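PDB 4MKO: monalysin from Pseudomonas entomophila, which forms pores in host cell membranes as an aerolysin-like beta-barrel toxin, damaging the Drosophila intestine and contributing to bacterial virulence. Local coordinates for residues Q46-Y51 with R156-A161; A163-Q168 with V174-L179. One frame throughout, in Å; residues are numbered along the deposited sequence.

Contact 1 (Q46-Y51 with R156-A161); sequences QNWGTY and RQNANA
W48 presents the six-membered end of its indole to the amide of Q157, and W48 CH2 lies 3.6 Å from Q157 NE2. The amide nitrogen sits at the ring edge, close to the indole plane, while the amide itself stands nearly perpendicular, the two planes 80° apart. CG of W48 lies anti to the carbonyl carbon (chi1 -55°), which swings the indole off strand 46-67 toward the loop 156-161. N158 comes to the same ring obliquely, its amide also steeply turned; N158 ND2 is 3.5 Å from W48 NE1. Both of those nitrogens are donors, so they touch without bonding: W48 NE1 gives its proton to the carbonyl of I43, and N158 ND2 makes a weak hydrogen bond to the carbonyl of A154.

Q46 supplies the polar half of the interface. Its CG lies 3.4 Å above the indole plane of W48, offset toward the rim, and its amide end approaches Q157 without touching it. Q46 NE2 is held by a fairly straight bond to N47 O, 3.0 Å long, with the acceptor near the plane of the Q46 amide, so the rotation of that amide is set. Q46 OE1 accepts a proton from each of two waters at 2.7 Å. One water also donates to Q157 OE1 at 2.7 Å; the other accepts from Q157 NE2 at 2.8 Å.

The loop that follows strand 136-151 thus packs against the mixed sheet of this aerolysin-like fold, N158 touching I43 of strand 29-43 and L176 of strand 173-191. Because the rim of the indole meets two amide nitrogens that are donors, and W48 NE1 is already spent on I43, the two segments are held together by contact and by water bridges between the glutamines, without direct hydrogen bonds.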
loop_
_atom_site.group_PDB
_atom_site.type_symbol
_atom_site.label_atom_id
_atom_site.label_comp_id
_atom_site.label_asym_id
_atom_site.label_seq_id
_atom_site.Cartn_x
_atom_site.Cartn_y
_atom_site.Cartn_z
ATOM N N GLN A 46 0.474 22.457 5.477
ATOM C CA GLN A 46 0.509 22.895 4.078
ATOM C C GLN A 46 0.730 21.764 3.061
ATOM O O GLN A 46 1.069 20.642 3.438
ATOM C CB GLN A 46 1.628 23.951 3.876
ATOM C CG GLN A 46 3.036 23.352 4.032
ATOM C CD GLN A 46 4.139 24.288 3.636
ATOM O OE1 GLN A 46 4.563 25.133 4.423
ATOM N NE2 GLN A 46 4.673 24.116 2.439
ATOM N N ASN A 47 0.631 22.117 1.769
ATOM C CA ASN A 47 0.956 21.241 0.655
ATOM C C ASN A 47 2.460 21.239 0.452
ATOM O O ASN A 47 3.126 22.284 0.564
ATOM C CB ASN A 47 0.276 21.698 -0.629
ATOM C CG ASN A 47 -1.141 21.201 -0.731
ATOM O OD1 ASN A 47 -1.442 20.027 -0.454
ATOM N ND2 ASN A 47 -2.046 22.094 -1.093
ATOM N N TRP A 48 2.988 20.070 0.135
ATOM C CA TRP A 48 4.404 19.902 -0.172
ATOM C C TRP A 48 4.515 19.232 -1.525
ATOM O O TRP A 48 3.732 18.322 -1.810
ATOM C CB TRP A 48 5.103 19.025 0.892
ATOM C CG TRP A 48 4.946 19.507 2.305
ATOM C CD1 TRP A 48 4.014 19.100 3.206
ATOM C CD2 TRP A 48 5.729 20.524 2.963
ATOM N NE1 TRP A 48 4.185 19.764 4.401
ATOM C CE2 TRP A 48 5.234 20.642 4.279
ATOM C CE3 TRP A 48 6.852 21.289 2.584
ATOM C CZ2 TRP A 48 5.777 21.539 5.206
ATOM C CZ3 TRP A 48 7.395 22.177 3.512
ATOM C CH2 TRP A 48 6.857 22.294 4.799
ATOM N N GLY A 49 5.488 19.659 -2.315
ATOM C CA GLY A 49 5.805 19.063 -3.607
ATOM C C GLY A 49 6.391 17.700 -3.307
ATOM O O GLY A 49 7.472 17.613 -2.717
ATOM N N THR A 50 5.677 16.638 -3.697
ATOM C CA THR A 50 6.031 15.270 -3.309
ATOM C C THR A 50 6.224 14.304 -4.451
ATOM O O THR A 50 5.380 14.241 -5.343
ATOM C CB THR A 50 4.955 14.753 -2.341
ATOM O OG1 THR A 50 4.741 15.689 -1.282
ATOM C CG2 THR A 50 5.255 13.357 -1.783
ATOM N N TYR A 51 7.300 13.495 -4.389
ATOM C CA TYR A 51 7.516 12.419 -5.350
ATOM C C TYR A 51 6.831 11.195 -4.743
ATOM O O TYR A 51 7.017 10.927 -3.549
ATOM C CB TYR A 51 9.013 12.113 -5.549
ATOM C CG TYR A 51 9.794 13.204 -6.253
ATOM C CD1 TYR A 51 10.399 14.233 -5.533
ATOM C CD2 TYR A 51 9.949 13.194 -7.640
ATOM C CE1 TYR A 51 11.131 15.235 -6.176
ATOM C CE2 TYR A 51 10.660 14.201 -8.296
ATOM C CZ TYR A 51 11.258 15.213 -7.558
ATOM O OH TYR A 51 11.969 16.188 -8.210
ATOM N N ARG A 156 11.700 19.534 8.074
ATOM C CA ARG A 156 11.991 20.401 9.231
ATOM C C ARG A 156 10.770 20.517 10.135
ATOM O O ARG A 156 10.906 20.444 11.350
ATOM C CB ARG A 156 12.435 21.808 8.794
ATOM C CG ARG A 156 13.866 21.884 8.332
ATOM C CD ARG A 156 14.416 23.290 8.501
ATOM N NE ARG A 156 15.858 23.331 8.255
ATOM C CZ ARG A 156 16.412 23.581 7.074
ATOM N NH1 ARG A 156 15.650 23.822 6.012
ATOM N NH2 ARG A 156 17.734 23.596 6.944
ATOM N N GLN A 157 9.576 20.645 9.530
ATOM C CA GLN A 157 8.308 20.824 10.234
ATOM C C GLN A 157 7.542 19.557 10.524
ATOM O O GLN A 157 6.719 19.555 11.435
ATOM C CB GLN A 157 7.413 21.799 9.456
ATOM C CG GLN A 157 8.007 23.206 9.376
ATOM C CD GLN A 157 7.148 24.130 8.560
ATOM O OE1 GLN A 157 5.994 24.414 8.902
ATOM N NE2 GLN A 157 7.703 24.631 7.469
ATOM N N ASN A 158 7.779 18.488 9.750
ATOM C CA ASN A 158 7.006 17.264 9.895
ATOM C C ASN A 158 7.831 16.011 10.172
ATOM O O ASN A 158 7.413 14.927 9.778
ATOM C CB ASN A 158 6.102 17.069 8.659
ATOM C CG ASN A 158 5.068 18.156 8.534
ATOM O OD1 ASN A 158 4.139 18.233 9.338
ATOM N ND2 ASN A 158 5.279 19.081 7.611
ATOM N N ALA A 159 8.936 16.126 10.941
ATOM C CA ALA A 159 9.774 14.970 11.294
ATOM C C ALA A 159 9.053 13.925 12.172
ATOM O O ALA A 159 9.508 12.779 12.244
ATOM C CB ALA A 159 11.056 15.440 11.976
ATOM N N ASN A 160 7.930 14.310 12.826
ATOM C CA ASN A 160 7.124 13.420 13.680
ATOM C C ASN A 160 5.703 13.161 13.146
ATOM O O ASN A 160 4.864 12.609 13.870
ATOM C CB ASN A 160 7.077 13.957 15.109
ATOM C CG ASN A 160 8.421 13.884 15.781
ATOM O OD1 ASN A 160 8.963 12.802 16.019
ATOM N ND2 ASN A 160 9.019 15.034 16.032
ATOM N N ALA A 161 5.444 13.546 11.887
ATOM C CA ALA A 161 4.139 13.365 11.247
ATOM C C ALA A 161 3.754 11.883 11.107
ATOM O O ALA A 161 2.578 11.554 11.247
ATOM C CB ALA A 161 4.141 14.033 9.877
HETATM O O HOH W 1 4.043 24.623 7.023
HETATM O O HOH W 2 6.745 26.368 5.483
#

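Contact 2 (A163-Q168 with V174-L179); sequences AYSKTQ and VDLYYL
T167 and L176 meet at an angle on one face of the sheet, with T167 CG2 3.8 Å from L176 CD1. L176 CD1 also lies 4.0 Å from S165 CB, so one leucine methyl touches both residues. V174 adds to this patch: its CG1, anti to the backbone N (chi1 -177°), reaches T167 CB at 3.7 Å. N158 also packs on L176, whereas T167 is exposed, and these contacts run from the buried leucine out to the surface.

Between the strands the backbone is closely joined. K166 and Y177 form a hydrogen-bonded pair, the shorter bond running from Y177 N to K166 O at 2.7 Å; Q168 and D175 form the next, with D175 N to Q168 O at 2.8 Å. This is the antiparallel beta hairpin of strands 165-170 and 173-191, the latter continuing the sheet to strand 136-151. On the face bearing K166 and Y177, the tyrosine ring turns an edge to K166 O, and Y177 CE1 meets Q168 CB at 3.7 Å. The polar ends here are held by outside partners: K166 NZ bonds the carbonyls of L209, M210 and Y213, and D175 forms a salt bridge with R173 and accepts hydrogen bonds from N150 and S153.

Against this tight ladder, the looser parts are the exposed side at T167 and the end toward Y164. Beyond S165 the chains separate, and a water bridges them, 2.7 Å from Y164 O and 2.8 Å from L179 N.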
loop_
_atom_site.group_PDB
_atom_site.type_symbol
_atom_site.label_atom_id
_atom_site.label_comp_id
_atom_site.label_asym_id
_atom_site.label_seq_id
_atom_site.Cartn_x
_atom_site.Cartn_y
_atom_site.Cartn_z
ATOM N N ALA A 163 4.500 7.401 11.726
ATOM C CA ALA A 163 4.969 6.350 12.635
ATOM C C ALA A 163 6.432 5.959 12.292
ATOM O O ALA A 163 7.235 5.716 13.192
ATOM C CB ALA A 163 4.058 5.127 12.531
ATOM N N TYR A 164 6.758 5.946 10.987
ATOM C CA TYR A 164 8.081 5.619 10.446
ATOM C C TYR A 164 8.395 6.602 9.341
ATOM O O TYR A 164 7.592 6.795 8.423
ATOM C CB TYR A 164 8.099 4.181 9.878
ATOM C CG TYR A 164 7.949 3.108 10.934
ATOM C CD1 TYR A 164 9.058 2.609 11.609
ATOM C CD2 TYR A 164 6.697 2.588 11.258
ATOM C CE1 TYR A 164 8.927 1.621 12.582
ATOM C CE2 TYR A 164 6.554 1.605 12.240
ATOM C CZ TYR A 164 7.673 1.128 12.901
ATOM O OH TYR A 164 7.546 0.180 13.895
ATOM N N SER A 165 9.569 7.228 9.420
ATOM C CA SER A 165 9.982 8.169 8.395
ATOM C C SER A 165 11.489 8.374 8.449
ATOM O O SER A 165 12.153 7.948 9.404
ATOM C CB SER A 165 9.267 9.516 8.575
ATOM O OG SER A 165 9.640 10.148 9.791
ATOM N N LYS A 166 12.022 8.975 7.394
ATOM C CA LYS A 166 13.433 9.372 7.291
ATOM C C LYS A 166 13.497 10.762 6.706
ATOM O O LYS A 166 12.763 11.061 5.769
ATOM C CB LYS A 166 14.233 8.418 6.396
ATOM C CG LYS A 166 14.289 6.993 6.942
ATOM C CD LYS A 166 15.103 6.040 6.081
ATOM C CE LYS A 166 15.367 4.756 6.841
ATOM N NZ LYS A 166 16.126 3.757 6.035
ATOM N N THR A 167 14.347 11.625 7.265
ATOM C CA THR A 167 14.565 12.948 6.666
ATOM C C THR A 167 15.907 12.902 5.971
ATOM O O THR A 167 16.830 12.208 6.434
ATOM C CB THR A 167 14.449 14.113 7.652
ATOM O OG1 THR A 167 15.495 14.049 8.619
ATOM C CG2 THR A 167 13.079 14.203 8.323
ATOM N N GLN A 168 16.047 13.672 4.884
ATOM C CA GLN A 168 17.291 13.714 4.132
ATOM C C GLN A 168 17.591 15.150 3.765
ATOM O O GLN A 168 16.699 15.870 3.307
ATOM C CB GLN A 168 17.180 12.848 2.869
ATOM C CG GLN A 168 18.418 12.849 1.961
ATOM C CD GLN A 168 19.564 12.051 2.526
ATOM O OE1 GLN A 168 19.394 10.935 3.018
ATOM N NE2 GLN A 168 20.763 12.617 2.474
ATOM N N VAL A 174 15.331 20.153 3.791
ATOM C CA VAL A 174 15.172 18.851 4.484
ATOM C C VAL A 174 13.929 18.129 3.905
ATOM O O VAL A 174 12.798 18.596 4.067
ATOM C CB VAL A 174 15.094 18.977 6.030
ATOM C CG1 VAL A 174 15.005 17.599 6.691
ATOM C CG2 VAL A 174 16.298 19.737 6.586
ATOM N N ASP A 175 14.162 17.003 3.240
ATOM C CA ASP A 175 13.104 16.188 2.620
ATOM C C ASP A 175 12.542 15.175 3.601
ATOM O O ASP A 175 13.253 14.766 4.525
ATOM C CB ASP A 175 13.649 15.496 1.363
ATOM C CG ASP A 175 13.886 16.437 0.191
ATOM O OD1 ASP A 175 13.592 17.642 0.326
ATOM O OD2 ASP A 175 14.360 15.965 -0.856
ATOM N N LEU A 176 11.268 14.775 3.419
ATOM C CA LEU A 176 10.618 13.816 4.307
ATOM C C LEU A 176 10.208 12.563 3.526
ATOM O O LEU A 176 9.410 12.645 2.589
ATOM C CB LEU A 176 9.398 14.456 5.001
ATOM C CG LEU A 176 8.656 13.582 6.019
ATOM C CD1 LEU A 176 9.532 13.250 7.242
ATOM C CD2 LEU A 176 7.365 14.257 6.497
ATOM N N TYR A 177 10.754 11.410 3.925
ATOM C CA TYR A 177 10.477 10.135 3.282
ATOM C C TYR A 177 9.582 9.332 4.188
ATOM O O TYR A 177 9.875 9.192 5.371
ATOM C CB TYR A 177 11.773 9.339 3.037
ATOM C CG TYR A 177 12.626 9.894 1.921
ATOM C CD1 TYR A 177 13.420 11.021 2.117
ATOM C CD2 TYR A 177 12.651 9.284 0.668
ATOM C CE1 TYR A 177 14.195 11.548 1.082
ATOM C CE2 TYR A 177 13.443 9.784 -0.366
ATOM C CZ TYR A 177 14.211 10.920 -0.152
ATOM O OH TYR A 177 15.011 11.396 -1.153
ATOM N N TYR A 178 8.491 8.806 3.642
ATOM C CA TYR A 178 7.560 7.999 4.422
ATOM C C TYR A 178 6.773 7.083 3.473
ATOM O O TYR A 178 6.842 7.260 2.247
ATOM C CB TYR A 178 6.597 8.910 5.251
ATOM C CG TYR A 178 5.632 9.671 4.367
ATOM C CD1 TYR A 178 6.025 10.842 3.715
ATOM C CD2 TYR A 178 4.355 9.173 4.102
ATOM C CE1 TYR A 178 5.153 11.528 2.870
ATOM C CE2 TYR A 178 3.487 9.833 3.232
ATOM C CZ TYR A 178 3.884 11.021 2.634
ATOM O OH TYR A 178 3.052 11.648 1.731
ATOM N N LEU A 179 6.024 6.120 4.036
ATOM C CA LEU A 179 5.160 5.268 3.223
ATOM C C LEU A 179 3.704 5.549 3.556
ATOM O O LEU A 179 3.384 5.872 4.694
ATOM C CB LEU A 179 5.411 3.763 3.478
ATOM C CG LEU A 179 6.848 3.230 3.393
ATOM C CD1 LEU A 179 6.855 1.702 3.628
ATOM C CD2 LEU A 179 7.489 3.543 2.038
HETATM O O HOH W 3 6.328 5.140 6.679
#

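Followed from the N terminus, the chain enters strand 46-67, runs out through the region assigned to pore formation, and returns along strand 136-151 before contact 1 closes this loop of 104 residues by bringing 156-161 back to 46-51. Contact 2 then opens and closes within a few residues, as the paired strands of a beta hairpin. The two are therefore in series, neither nested nor crossing, yet their centres lie only about 8 Å apart. They touch where N158 O meets L176 CD2 at 3.3 Å and R156 CG meets V174 CG2 at 3.7 Å. The loop 156-161 is thus wedged between strand 46-67 and the hairpin, both belonging to the same mixed sheet.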